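Local coordinates for protein ribonuclease (Nicotiana glutinosa, PDB 1IYB) that cleaves RNA as a member of the ribonuclease T2 family, probably endonucleolytically, and binds guanosine-5'-monophosphate through its guanine base, at residues G34-D39 and N79-A84. Numbering follows the deposited sequence.
Sequences GKPASD and NWPTLA. With 5GP (guanosine-5'-monophosphate), chain C.
The back of the guanine-binding loop, where Pro81 and Leu83 meet Pro36 of the loop leading to strand 41-48, forms this small apolar contact. The Pro36 ring turns its CG edge into the angle between the two side chains: CG lies 4.0 Å from Pro81 CB and equally 4.0 Å from Leu83 CD2. Beside this, the two proline rings also meet at Pro36 CB and Pro81 CG, 4.1 Å apart. Pro36 thus lies against both residues without a polar bond between the two loops, and the buried surface is modest, 105 Å². Leu83 brings only its CD2 branch to Pro36, while helix 18-21 packs against the same side chain through Pro18 and Tyr21. Pro36 also touches Tyr30, Pro31 and the C-terminal Phe208.

Thr82 and Leu83 bind the O6 and N7 side of the guanine, while Gln16, His96, Lys100 and His101 supply further hydrogen bonds to the nucleotide. The amide of Leu83 donates to O6 of guanosine-5'-monophosphate over 2.8 Å, bent to 146° at the hydrogen. Next to it Thr82 OG1, placed anti to the backbone N (chi1 177°), donates a hydrogen bond to N7 of the base, also at 2.8 Å. The same hydroxyl oxygen accepts a weak bond from Ala84 N, 3.5 Å away, so one oxygen links the loop backbone to the ligand. Ala84 CB lies in van der Waals contact with the imidazole part of the base, 3.7 Å from N7. Trp80, the first residue past helix 73-79, meets the rings of Phe93 and Trp94 edge to face, and its carbonyl oxygen accepts a hydrogen bond from Trp94 NE1. A loop amide and a neighbouring hydroxyl engaging O6 and N7, with Pro36 touching the far side of the loop, form part of the guanine-binding site of this T2-family ribonuclease.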
loop_
_atom_site.group_PDB
_atom_site.type_symbol
_atom_site.label_atom_id
_atom_site.label_comp_id
_atom_site.label_asym_id
_atom_site.label_seq_id
_atom_site.Cartn_x
_atom_site.Cartn_y
_atom_site.Cartn_z
ATOM N N GLY A 34 3.200 -29.438 -8.717
ATOM C CA GLY A 34 2.185 -29.714 -9.720
ATOM C C GLY A 34 0.912 -28.894 -9.652
ATOM O O GLY A 34 0.751 -28.015 -8.802
ATOM N N LYS A 35 -0.004 -29.196 -10.565
ATOM C CA LYS A 35 -1.284 -28.501 -10.645
ATOM C C LYS A 35 -2.077 -28.634 -9.350
ATOM O O LYS A 35 -2.346 -29.742 -8.890
ATOM C CB LYS A 35 -2.116 -29.069 -11.796
ATOM C CG LYS A 35 -3.436 -28.348 -12.017
ATOM C CD LYS A 35 -4.305 -29.095 -13.021
ATOM C CE LYS A 35 -5.597 -28.341 -13.296
ATOM N NZ LYS A 35 -6.532 -29.143 -14.137
ATOM N N PRO A 36 -2.459 -27.501 -8.742
ATOM C CA PRO A 36 -3.231 -27.559 -7.497
ATOM C C PRO A 36 -4.599 -28.186 -7.753
ATOM O O PRO A 36 -5.051 -28.255 -8.899
ATOM C CB PRO A 36 -3.361 -26.089 -7.100
ATOM C CG PRO A 36 -2.146 -25.451 -7.717
ATOM C CD PRO A 36 -2.082 -26.115 -9.066
ATOM N N ALA A 37 -5.251 -28.640 -6.689
ATOM C CA ALA A 37 -6.580 -29.224 -6.813
ATOM C C ALA A 37 -7.512 -28.145 -7.352
ATOM O O ALA A 37 -7.299 -26.958 -7.103
ATOM C CB ALA A 37 -7.067 -29.703 -5.457
ATOM N N SER A 38 -8.541 -28.554 -8.090
ATOM C CA SER A 38 -9.494 -27.601 -8.649
ATOM C C SER A 38 -10.484 -27.114 -7.599
ATOM O O SER A 38 -11.684 -27.380 -7.683
ATOM C CB SER A 38 -10.251 -28.228 -9.824
ATOM O OG SER A 38 -9.379 -28.464 -10.915
ATOM N N ASP A 39 -9.964 -26.397 -6.609
ATOM C CA ASP A 39 -10.776 -25.842 -5.532
ATOM C C ASP A 39 -10.290 -24.421 -5.308
ATOM O O ASP A 39 -9.229 -24.033 -5.807
ATOM C CB ASP A 39 -10.574 -26.620 -4.228
ATOM C CG ASP A 39 -10.630 -28.120 -4.419
ATOM O OD1 ASP A 39 -11.595 -28.611 -5.039
ATOM O OD2 ASP A 39 -9.705 -28.807 -3.936
ATOM N N ASN A 79 -3.950 -26.135 0.725
ATOM C CA ASN A 79 -4.969 -25.093 0.733
ATOM C C ASN A 79 -4.578 -23.653 0.438
ATOM O O ASN A 79 -5.455 -22.804 0.250
ATOM C CB ASN A 79 -5.700 -25.118 2.076
ATOM C CG ASN A 79 -6.453 -26.408 2.298
ATOM O OD1 ASN A 79 -5.933 -27.360 2.886
ATOM N ND2 ASN A 79 -7.683 -26.452 1.813
ATOM N N TRP A 80 -3.280 -23.376 0.395
ATOM C CA TRP A 80 -2.788 -22.019 0.154
ATOM C C TRP A 80 -1.698 -22.032 -0.921
ATOM O O TRP A 80 -0.596 -21.527 -0.705
ATOM C CB TRP A 80 -2.209 -21.472 1.459
ATOM C CG TRP A 80 -2.216 -19.983 1.612
ATOM C CD1 TRP A 80 -1.989 -19.043 0.647
ATOM C CD2 TRP A 80 -2.407 -19.265 2.834
ATOM N NE1 TRP A 80 -2.027 -17.778 1.197
ATOM C CE2 TRP A 80 -2.281 -17.888 2.539
ATOM C CE3 TRP A 80 -2.673 -19.654 4.156
ATOM C CZ2 TRP A 80 -2.413 -16.899 3.517
ATOM C CZ3 TRP A 80 -2.804 -18.674 5.126
ATOM C CH2 TRP A 80 -2.674 -17.309 4.801
ATOM N N PRO A 81 -1.989 -22.606 -2.096
ATOM C CA PRO A 81 -0.966 -22.643 -3.145
ATOM C C PRO A 81 -0.656 -21.299 -3.787
ATOM O O PRO A 81 -1.497 -20.396 -3.809
ATOM C CB PRO A 81 -1.548 -23.625 -4.157
ATOM C CG PRO A 81 -3.022 -23.360 -4.049
ATOM C CD PRO A 81 -3.229 -23.267 -2.545
ATOM N N THR A 82 0.562 -21.179 -4.301
ATOM C CA THR A 82 0.978 -19.975 -5.003
ATOM C C THR A 82 0.886 -20.289 -6.494
ATOM O O THR A 82 1.229 -21.394 -6.929
ATOM C CB THR A 82 2.427 -19.560 -4.662
ATOM O OG1 THR A 82 2.779 -18.412 -5.444
ATOM C CG2 THR A 82 3.409 -20.689 -4.967
ATOM N N LEU A 83 0.399 -19.326 -7.269
ATOM C CA LEU A 83 0.257 -19.505 -8.707
ATOM C C LEU A 83 1.104 -18.494 -9.477
ATOM O O LEU A 83 0.918 -18.301 -10.674
ATOM C CB LEU A 83 -1.215 -19.379 -9.109
ATOM C CG LEU A 83 -2.127 -20.488 -8.579
ATOM C CD1 LEU A 83 -3.581 -20.147 -8.869
ATOM C CD2 LEU A 83 -1.747 -21.813 -9.226
ATOM N N ALA A 84 2.040 -17.857 -8.782
ATOM C CA ALA A 84 2.918 -16.873 -9.410
ATOM C C ALA A 84 4.100 -17.558 -10.104
ATOM O O ALA A 84 4.445 -18.696 -9.791
ATOM C CB ALA A 84 3.425 -15.886 -8.361
HETATM P P 5GP C . -2.392 -8.791 -1.289
HETATM O O1P 5GP C . -2.402 -7.423 -0.762
HETATM O O2P 5GP C . -2.468 -9.831 -0.189
HETATM O O3P 5GP C . -3.551 -8.986 -2.327
HETATM O "O5'" 5GP C . -1.042 -9.134 -2.151
HETATM C "C5'" 5GP C . -0.911 -10.390 -2.913
HETATM C "C4'" 5GP C . 0.433 -10.546 -3.664
HETATM O "O4'" 5GP C . 0.892 -11.950 -3.417
HETATM C "C3'" 5GP C . 0.466 -10.442 -5.187
HETATM O "O3'" 5GP C . 0.590 -9.113 -5.669
HETATM C "C2'" 5GP C . 1.668 -11.294 -5.608
HETATM O "O2'" 5GP C . 2.900 -10.542 -5.604
HETATM C "C1'" 5GP C . 1.659 -12.413 -4.579
HETATM N N9 5GP C . 1.245 -13.791 -4.990
HETATM C C8 5GP C . 1.980 -14.955 -5.028
HETATM N N7 5GP C . 1.304 -16.042 -5.338
HETATM C C5 5GP C . 0.002 -15.535 -5.522
HETATM C C6 5GP C . -1.193 -16.245 -5.877
HETATM O O6 5GP C . -1.326 -17.444 -6.095
HETATM N N1 5GP C . -2.317 -15.366 -5.966
HETATM C C2 5GP C . -2.253 -13.994 -5.734
HETATM N N2 5GP C . -3.434 -13.357 -5.875
HETATM N N3 5GP C . -1.133 -13.325 -5.400
HETATM C C4 5GP C . -0.043 -14.162 -5.313
#